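Side-chain contacts in GTPase-activating protein BEM3 (Saccharomyces cerevisiae S288C, PDB 6FSF), which acts as a GTPase-activating protein for CDC42 and, less efficiently, RHO1, and binds phosphatidylinositol 3-phosphate, this chain being its tandem PX-PH region: residues P72-P77 / F108-F113; S157-R162 / Y224-T229. All coordinates share one frame; numbering follows the deposited sequence.

Contact 1: P72-P77 / F108-F113; sequences PDLPLP and FSVPEF
The side-chain ends of Leu74 and Val110 meet head-on, methyl to methyl. The meeting atoms are Leu74 CD1 and Val110 CG1, 3.6 Å apart. Val110 brings CG1 forward by setting it anti to the backbone N (chi1 175°), while CG2 lies on the backbone N side. Leu74 arrives with a chi1 of 111°, close to an eclipsed position, which may carry some strain. The same Leu74 CD1 also passes 4.3 Å from Glu112 O. Both segments are loops of the PX domain. Residues 72-77 lie in the proline-rich connection between helices 57-70 and 90-107, and Pro72-Asp73-Leu74-Pro75 fits the PxxP pattern known from this loop in PX domains. Residues 108-113 link helix 90-107 to helix 115-125. Within this second loop, Val110 CG1 sits over one face of the Phe113 ring, 4.1 Å above its plane and displaced toward the rim. One methyl thus meets both the leucine and the ring. Leu76 CD2 approaches Phe113 CE1 more loosely, at 4.5 Å. Leu76 also rests on Ile107 of helix 90-107, and Phe113 on Ile121 of helix 115-125.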
ATOM      1  N   PRO A  72       8.215  25.253 -11.544  1.00 95.53           N
ATOM      2  CA  PRO A  72       9.022  25.587 -10.359  1.00100.10           C
ATOM      3  C   PRO A  72       8.335  26.563  -9.421  1.00102.47           C
ATOM      4  O   PRO A  72       8.586  26.517  -8.210  1.00100.45           O
ATOM      5  CB  PRO A  72      10.305  26.195 -10.957  1.00 97.65           C
ATOM      6  CG  PRO A  72      10.281  25.848 -12.418  1.00 94.69           C
ATOM      7  CD  PRO A  72       8.832  25.761 -12.780  1.00 92.06           C
ATOM      8  N   ASP A  73       7.470  27.440  -9.933  1.00103.06           N
ATOM      9  CA  ASP A  73       6.905  28.510  -9.120  1.00103.71           C
ATOM     10  C   ASP A  73       5.704  28.085  -8.288  1.00 92.01           C
ATOM     11  O   ASP A  73       5.253  28.872  -7.447  1.00 97.63           O
ATOM     12  CB  ASP A  73       6.500  29.687 -10.007  1.00115.64           C
ATOM     13  CG  ASP A  73       7.689  30.470 -10.509  1.00128.50           C
ATOM     14  OD1 ASP A  73       8.767  30.383  -9.890  1.00128.16           O
ATOM     15  OD2 ASP A  73       7.538  31.184 -11.522  1.00138.17           O
ATOM     16  N   LEU A  74       5.166  26.897  -8.498  1.00 83.46           N
ATOM     17  CA  LEU A  74       3.999  26.577  -7.692  1.00 85.80           C
ATOM     18  C   LEU A  74       4.362  25.549  -6.622  1.00 81.93           C
ATOM     19  O   LEU A  74       5.139  24.624  -6.890  1.00 82.41           O
ATOM     20  CB  LEU A  74       2.846  26.058  -8.567  1.00 94.44           C
ATOM     21  CG  LEU A  74       2.290  24.634  -8.596  1.00103.05           C
ATOM     22  CD1 LEU A  74       1.018  24.639  -9.429  1.00 98.79           C
ATOM     23  CD2 LEU A  74       3.281  23.637  -9.169  1.00111.15           C
ATOM     24  N   PRO A  75       3.871  25.722  -5.396  1.00 88.67           N
ATOM     25  CA  PRO A  75       4.239  24.797  -4.315  1.00 85.34           C
ATOM     26  C   PRO A  75       3.701  23.396  -4.564  1.00 78.18           C
ATOM     27  O   PRO A  75       2.562  23.215  -5.000  1.00 81.52           O
ATOM     28  CB  PRO A  75       3.606  25.429  -3.070  1.00 89.18           C
ATOM     29  CG  PRO A  75       2.527  26.333  -3.605  1.00 96.50           C
ATOM     30  CD  PRO A  75       3.034  26.835  -4.919  1.00 96.88           C
ATOM     31  N   LEU A  76       4.535  22.402  -4.277  1.00 70.90           N
ATOM     32  CA  LEU A  76       4.225  20.998  -4.494  1.00 72.16           C
ATOM     33  C   LEU A  76       4.578  20.185  -3.256  1.00 69.52           C
ATOM     34  O   LEU A  76       5.538  20.508  -2.550  1.00 74.55           O
ATOM     35  CB  LEU A  76       4.993  20.448  -5.706  1.00 76.39           C
ATOM     36  CG  LEU A  76       4.550  20.977  -7.076  1.00 71.33           C
ATOM     37  CD1 LEU A  76       5.638  20.782  -8.117  1.00 72.66           C
ATOM     38  CD2 LEU A  76       3.262  20.301  -7.520  1.00 68.76           C
ATOM     39  N   PRO A  77       3.829  19.120  -2.974  1.00 74.44           N
ATOM     40  CA  PRO A  77       4.101  18.325  -1.769  1.00 62.48           C
ATOM     41  C   PRO A  77       5.392  17.530  -1.904  1.00 62.13           C
ATOM     42  O   PRO A  77       6.016  17.457  -2.963  1.00 63.10           O
ATOM     43  CB  PRO A  77       2.884  17.403  -1.668  1.00 66.08           C
ATOM     44  CG  PRO A  77       2.386  17.286  -3.072  1.00 74.79           C
ATOM     45  CD  PRO A  77       2.656  18.621  -3.713  1.00 73.27           C
ATOM     46  N   PHE A 108      -3.716  16.256  -7.159  1.00 63.33           N
ATOM     47  CA  PHE A 108      -4.997  16.388  -7.838  1.00 63.82           C
ATOM     48  C   PHE A 108      -5.892  17.459  -7.223  1.00 63.87           C
ATOM     49  O   PHE A 108      -7.065  17.554  -7.601  1.00 65.17           O
ATOM     50  CB  PHE A 108      -5.719  15.037  -7.854  1.00 54.87           C
ATOM     51  CG  PHE A 108      -5.037  13.998  -8.703  1.00 68.06           C
ATOM     52  CD1 PHE A 108      -4.201  13.054  -8.130  1.00 66.49           C
ATOM     53  CD2 PHE A 108      -5.215  13.983 -10.076  1.00 66.30           C
ATOM     54  CE1 PHE A 108      -3.563  12.101  -8.914  1.00 67.15           C
ATOM     55  CE2 PHE A 108      -4.581  13.035 -10.865  1.00 57.43           C
ATOM     56  CZ  PHE A 108      -3.753  12.092 -10.285  1.00 53.60           C
ATOM     57  N   SER A 109      -5.367  18.260  -6.297  1.00 67.57           N
ATOM     58  CA  SER A 109      -6.091  19.399  -5.752  1.00 70.67           C
ATOM     59  C   SER A 109      -5.594  20.733  -6.288  1.00 68.81           C
ATOM     60  O   SER A 109      -6.228  21.762  -6.028  1.00 65.01           O
ATOM     61  CB  SER A 109      -6.005  19.408  -4.219  1.00 73.03           C
ATOM     62  OG  SER A 109      -6.647  18.269  -3.676  1.00 81.27           O
ATOM     63  N   VAL A 110      -4.482  20.740  -7.014  1.00 69.18           N
ATOM     64  CA  VAL A 110      -4.001  21.980  -7.630  1.00 73.46           C
ATOM     65  C   VAL A 110      -5.016  22.455  -8.662  1.00 75.84           C
ATOM     66  O   VAL A 110      -5.473  21.646  -9.494  1.00 72.89           O
ATOM     67  CB  VAL A 110      -2.620  21.758  -8.269  1.00 74.60           C
ATOM     68  CG1 VAL A 110      -2.175  23.004  -9.016  1.00 77.13           C
ATOM     69  CG2 VAL A 110      -1.601  21.379  -7.204  1.00 69.96           C
ATOM     70  N   PRO A 111      -5.418  23.733  -8.645  1.00 80.21           N
ATOM     71  CA  PRO A 111      -6.477  24.175  -9.573  1.00 81.30           C
ATOM     72  C   PRO A 111      -6.101  24.028 -11.037  1.00 80.99           C
ATOM     73  O   PRO A 111      -6.889  23.485 -11.825  1.00 79.95           O
ATOM     74  CB  PRO A 111      -6.689  25.645  -9.184  1.00 74.81           C
ATOM     75  CG  PRO A 111      -6.177  25.750  -7.785  1.00 74.32           C
ATOM     76  CD  PRO A 111      -5.041  24.781  -7.683  1.00 76.78           C
ATOM     77  N   GLU A 112      -4.914  24.488 -11.431  1.00 79.26           N
ATOM     78  CA  GLU A 112      -4.526  24.453 -12.835  1.00 77.97           C
ATOM     79  C   GLU A 112      -3.056  24.087 -12.974  1.00 75.09           C
ATOM     80  O   GLU A 112      -2.205  24.627 -12.260  1.00 75.61           O
ATOM     81  CB  GLU A 112      -4.805  25.803 -13.509  1.00 82.06           C
ATOM     82  CG  GLU A 112      -5.011  25.712 -15.015  1.00 91.65           C
ATOM     83  CD  GLU A 112      -5.317  27.055 -15.648  1.00100.46           C
ATOM     84  OE1 GLU A 112      -5.032  28.089 -15.008  1.00 99.00           O
ATOM     85  OE2 GLU A 112      -5.845  27.082 -16.781  1.00104.20           O
ATOM     86  N   PHE A 113      -2.774  23.161 -13.890  1.00 74.96           N
ATOM     87  CA  PHE A 113      -1.446  22.819 -14.368  1.00 75.50           C
ATOM     88  C   PHE A 113      -1.266  23.325 -15.795  1.00 82.07           C
ATOM     89  O   PHE A 113      -2.247  23.469 -16.530  1.00 88.86           O
ATOM     90  CB  PHE A 113      -1.200  21.304 -14.357  1.00 70.24           C
ATOM     91  CG  PHE A 113      -0.922  20.736 -12.996  1.00 69.25           C
ATOM     92  CD1 PHE A 113       0.278  20.994 -12.355  1.00 65.77           C
ATOM     93  CD2 PHE A 113      -1.850  19.921 -12.372  1.00 61.63           C
ATOM     94  CE1 PHE A 113       0.540  20.465 -11.106  1.00 71.62           C
ATOM     95  CE2 PHE A 113      -1.594  19.387 -11.124  1.00 67.19           C
ATOM     96  CZ  PHE A 113      -0.398  19.659 -10.491  1.00 68.35           C
TER

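Contact 2: S157-R162 / Y224-T229; sequences STWRVR and YICTET
The sulfur of Cys226 lies against the six-membered ring of Trp159, a sulfur-aromatic contact with an oblique approach. Cys226 SG is 4.3 Å from the ring centroid and 46° off the ring normal. It therefore sits neither squarely over the ring nor in its plane. The ring atoms nearest to it are at the outer end of the benzo part: Cys226 SG is 3.6 Å from Trp159 CH2 and 3.7 Å from Trp159 CZ3. The indole reaches this place because Trp159 CG is anti to its own carbonyl carbon (chi1 -60°), with the ring turned nearly crosswise at chi2 93°. Tyr224 adds its carbonyl oxygen and its CB: Trp159 CZ3 is 3.8 Å from Tyr224 O, also oblique to the ring, and Trp159 CH2 is 4.3 Å from Tyr224 CB. The Tyr224 ring turns off from the indole and makes a cation-pi contact with Arg148. At the other end of the indole, Trp159 NE1 donates a hydrogen bond to Phe201 O, which ties down the polar edge.

In the bent seven-stranded antiparallel barrel of the PH fold, strands 160-167 and 221-226 are not neighbours. Strand 142-148 runs between them and pairs with both. The Trp159 side chain reaches across its end, touching Arg148, to get to Cys226. Trp159 and Cys226 both touch Pro90 of helix 90-107, which places the contact where the PH domain meets the PX domain.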
ATOM      1  N   SER A 157      15.983 -11.645  12.926  1.00120.40           N
ATOM      2  CA  SER A 157      14.524 -11.591  12.838  1.00119.52           C
ATOM      3  C   SER A 157      14.147 -10.437  11.903  1.00114.73           C
ATOM      4  O   SER A 157      13.775  -9.345  12.338  1.00113.41           O
ATOM      5  CB  SER A 157      13.883 -11.432  14.220  1.00124.98           C
ATOM      6  OG  SER A 157      14.220 -12.519  15.063  1.00136.25           O
ATOM      7  N   THR A 158      14.244 -10.689  10.604  1.00112.22           N
ATOM      8  CA  THR A 158      13.853  -9.715   9.598  1.00100.74           C
ATOM      9  C   THR A 158      12.401  -9.932   9.183  1.00 83.37           C
ATOM     10  O   THR A 158      11.808 -10.987   9.417  1.00 80.06           O
ATOM     11  CB  THR A 158      14.768  -9.805   8.373  1.00105.30           C
ATOM     12  OG1 THR A 158      14.795 -11.157   7.891  1.00110.53           O
ATOM     13  CG2 THR A 158      16.182  -9.370   8.728  1.00107.37           C
ATOM     14  N   TRP A 159      11.826  -8.902   8.575  1.00 73.91           N
ATOM     15  CA  TRP A 159      10.466  -8.949   8.060  1.00 69.78           C
ATOM     16  C   TRP A 159      10.470  -9.345   6.589  1.00 71.98           C
ATOM     17  O   TRP A 159      11.415  -9.057   5.850  1.00 73.98           O
ATOM     18  CB  TRP A 159       9.763  -7.598   8.233  1.00 54.23           C
ATOM     19  CG  TRP A 159       9.667  -7.150   9.661  1.00 57.79           C
ATOM     20  CD1 TRP A 159      10.544  -6.348  10.330  1.00 53.81           C
ATOM     21  CD2 TRP A 159       8.636  -7.487  10.598  1.00 60.81           C
ATOM     22  NE1 TRP A 159      10.124  -6.162  11.625  1.00 60.62           N
ATOM     23  CE2 TRP A 159       8.955  -6.852  11.815  1.00 58.60           C
ATOM     24  CE3 TRP A 159       7.473  -8.261  10.526  1.00 63.17           C
ATOM     25  CZ2 TRP A 159       8.155  -6.966  12.950  1.00 61.71           C
ATOM     26  CZ3 TRP A 159       6.679  -8.374  11.655  1.00 61.74           C
ATOM     27  CH2 TRP A 159       7.024  -7.731  12.851  1.00 60.90           C
ATOM     28  N   ARG A 160       9.396 -10.014   6.174  1.00 69.48           N
ATOM     29  CA  ARG A 160       9.236 -10.468   4.799  1.00 73.81           C
ATOM     30  C   ARG A 160       7.779 -10.302   4.385  1.00 73.25           C
ATOM     31  O   ARG A 160       6.868 -10.513   5.189  1.00 69.23           O
ATOM     32  CB  ARG A 160       9.673 -11.928   4.636  1.00 81.34           C
ATOM     33  CG  ARG A 160       9.059 -12.872   5.666  1.00102.74           C
ATOM     34  CD  ARG A 160       9.499 -14.314   5.454  1.00117.54           C
ATOM     35  NE  ARG A 160      10.937 -14.494   5.618  1.00122.79           N
ATOM     36  CZ  ARG A 160      11.577 -15.628   5.352  1.00126.32           C
ATOM     37  NH1 ARG A 160      12.890 -15.712   5.528  1.00126.49           N
ATOM     38  NH2 ARG A 160      10.904 -16.678   4.904  1.00129.07           N
ATOM     39  N   VAL A 161       7.569  -9.927   3.126  1.00 66.74           N
ATOM     40  CA  VAL A 161       6.226  -9.708   2.596  1.00 64.13           C
ATOM     41  C   VAL A 161       5.558 -11.052   2.347  1.00 63.93           C
ATOM     42  O   VAL A 161       6.135 -11.940   1.709  1.00 59.65           O
ATOM     43  CB  VAL A 161       6.282  -8.869   1.308  1.00 64.90           C
ATOM     44  CG1 VAL A 161       4.884  -8.642   0.758  1.00 67.74           C
ATOM     45  CG2 VAL A 161       6.989  -7.546   1.569  1.00 64.01           C
ATOM     46  N   ARG A 162       4.335 -11.204   2.848  1.00 60.84           N
ATOM     47  CA  ARG A 162       3.534 -12.397   2.627  1.00 65.93           C
ATOM     48  C   ARG A 162       2.136 -11.989   2.194  1.00 72.98           C
ATOM     49  O   ARG A 162       1.655 -10.907   2.536  1.00 79.14           O
ATOM     50  CB  ARG A 162       3.446 -13.265   3.891  1.00 69.10           C
ATOM     51  CG  ARG A 162       4.724 -14.004   4.232  1.00 77.24           C
ATOM     52  CD  ARG A 162       5.013 -15.085   3.205  1.00 81.80           C
ATOM     53  NE  ARG A 162       6.313 -14.900   2.572  1.00 84.13           N
ATOM     54  CZ  ARG A 162       7.436 -15.465   2.999  1.00 86.80           C
ATOM     55  NH1 ARG A 162       7.419 -16.254   4.065  1.00 88.18           N
ATOM     56  NH2 ARG A 162       8.578 -15.241   2.361  1.00 88.35           N
ATOM     57  N   TYR A 224       4.841 -13.599  13.973  1.00 78.00           N
ATOM     58  CA  TYR A 224       4.547 -12.183  14.160  1.00 78.66           C
ATOM     59  C   TYR A 224       4.093 -11.599  12.827  1.00 76.17           C
ATOM     60  O   TYR A 224       4.818 -11.680  11.829  1.00 69.65           O
ATOM     61  CB  TYR A 224       5.767 -11.440  14.700  1.00 78.63           C
ATOM     62  CG  TYR A 224       6.229 -11.956  16.044  1.00 81.85           C
ATOM     63  CD1 TYR A 224       5.780 -11.378  17.224  1.00 80.84           C
ATOM     64  CD2 TYR A 224       7.101 -13.035  16.133  1.00 81.93           C
ATOM     65  CE1 TYR A 224       6.195 -11.854  18.456  1.00 83.50           C
ATOM     66  CE2 TYR A 224       7.519 -13.517  17.359  1.00 80.02           C
ATOM     67  CZ  TYR A 224       7.064 -12.922  18.517  1.00 85.75           C
ATOM     68  OH  TYR A 224       7.478 -13.397  19.740  1.00 95.25           O
ATOM     69  N   ILE A 225       2.892 -11.023  12.809  1.00 70.19           N
ATOM     70  CA  ILE A 225       2.257 -10.557  11.583  1.00 66.58           C
ATOM     71  C   ILE A 225       1.792  -9.122  11.785  1.00 66.17           C
ATOM     72  O   ILE A 225       1.146  -8.809  12.792  1.00 61.70           O
ATOM     73  CB  ILE A 225       1.074 -11.459  11.182  1.00 67.42           C
ATOM     74  CG1 ILE A 225       1.556 -12.893  10.951  1.00 66.71           C
ATOM     75  CG2 ILE A 225       0.381 -10.914   9.944  1.00 65.67           C
ATOM     76  CD1 ILE A 225       0.450 -13.921  10.982  1.00 67.21           C
ATOM     77  N   CYS A 226       2.114  -8.255  10.828  1.00 65.43           N
ATOM     78  CA  CYS A 226       1.700  -6.863  10.852  1.00 60.86           C
ATOM     79  C   CYS A 226       0.953  -6.525   9.569  1.00 62.71           C
ATOM     80  O   CYS A 226       1.243  -7.071   8.501  1.00 59.52           O
ATOM     81  CB  CYS A 226       2.902  -5.925  11.012  1.00 59.98           C
ATOM     82  SG  CYS A 226       3.834  -6.142  12.542  1.00 58.74           S
ATOM     83  N   THR A 227      -0.019  -5.627   9.687  1.00 59.76           N
ATOM     84  CA  THR A 227      -0.736  -5.097   8.538  1.00 57.66           C
ATOM     85  C   THR A 227      -0.192  -3.720   8.176  1.00 60.09           C
ATOM     86  O   THR A 227       0.566  -3.104   8.925  1.00 58.77           O
ATOM     87  CB  THR A 227      -2.240  -5.021   8.819  1.00 59.44           C
ATOM     88  OG1 THR A 227      -2.466  -4.398  10.090  1.00 66.91           O
ATOM     89  CG2 THR A 227      -2.860  -6.411   8.818  1.00 66.72           C
ATOM     90  N   GLU A 228      -0.595  -3.235   7.001  1.00 53.28           N
ATOM     91  CA  GLU A 228      -0.117  -1.937   6.542  1.00 54.42           C
ATOM     92  C   GLU A 228      -0.800  -0.782   7.263  1.00 55.17           C
ATOM     93  O   GLU A 228      -0.212   0.299   7.385  1.00 57.66           O
ATOM     94  CB  GLU A 228      -0.316  -1.809   5.031  1.00 54.31           C
ATOM     95  CG  GLU A 228       0.538  -2.770   4.223  1.00 55.74           C
ATOM     96  CD  GLU A 228       0.444  -2.515   2.735  1.00 63.28           C
ATOM     97  OE1 GLU A 228      -0.283  -3.259   2.045  1.00 63.92           O
ATOM     98  OE2 GLU A 228       1.092  -1.559   2.259  1.00 57.46           O
ATOM     99  N   THR A 229      -2.023  -0.985   7.744  1.00 54.78           N
ATOM    100  CA  THR A 229      -2.759   0.037   8.471  1.00 65.25           C
ATOM    101  C   THR A 229      -3.313  -0.555   9.759  1.00 64.14           C
ATOM    102  O   THR A 229      -3.416  -1.775   9.915  1.00 59.16           O
ATOM    103  CB  THR A 229      -3.912   0.618   7.636  1.00 62.57           C
ATOM    104  OG1 THR A 229      -4.885  -0.405   7.385  1.00 65.31           O
ATOM    105  CG2 THR A 229      -3.398   1.159   6.310  1.00 55.42           C
TER

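Following the chain from the N terminus, contact 1 comes first. It closes a loop around helix 90-107, joining the proline-rich connection before that helix to the loop after it. Contact 2 opens later and closes a longer loop that holds most of the PH strands but no helix. The two are in series, so neither nests in nor crosses the other. The centres of contact 1 and contact 2 are about 35 Å apart, on opposite sides of the chain's centre. The nearest atoms of contact 1 and contact 2 are about 18 Å apart. Helix 90-107 relates them. Contact 1 lies by its C-terminal end and contact 2 by its N-terminal end, so the helix runs from one to the other.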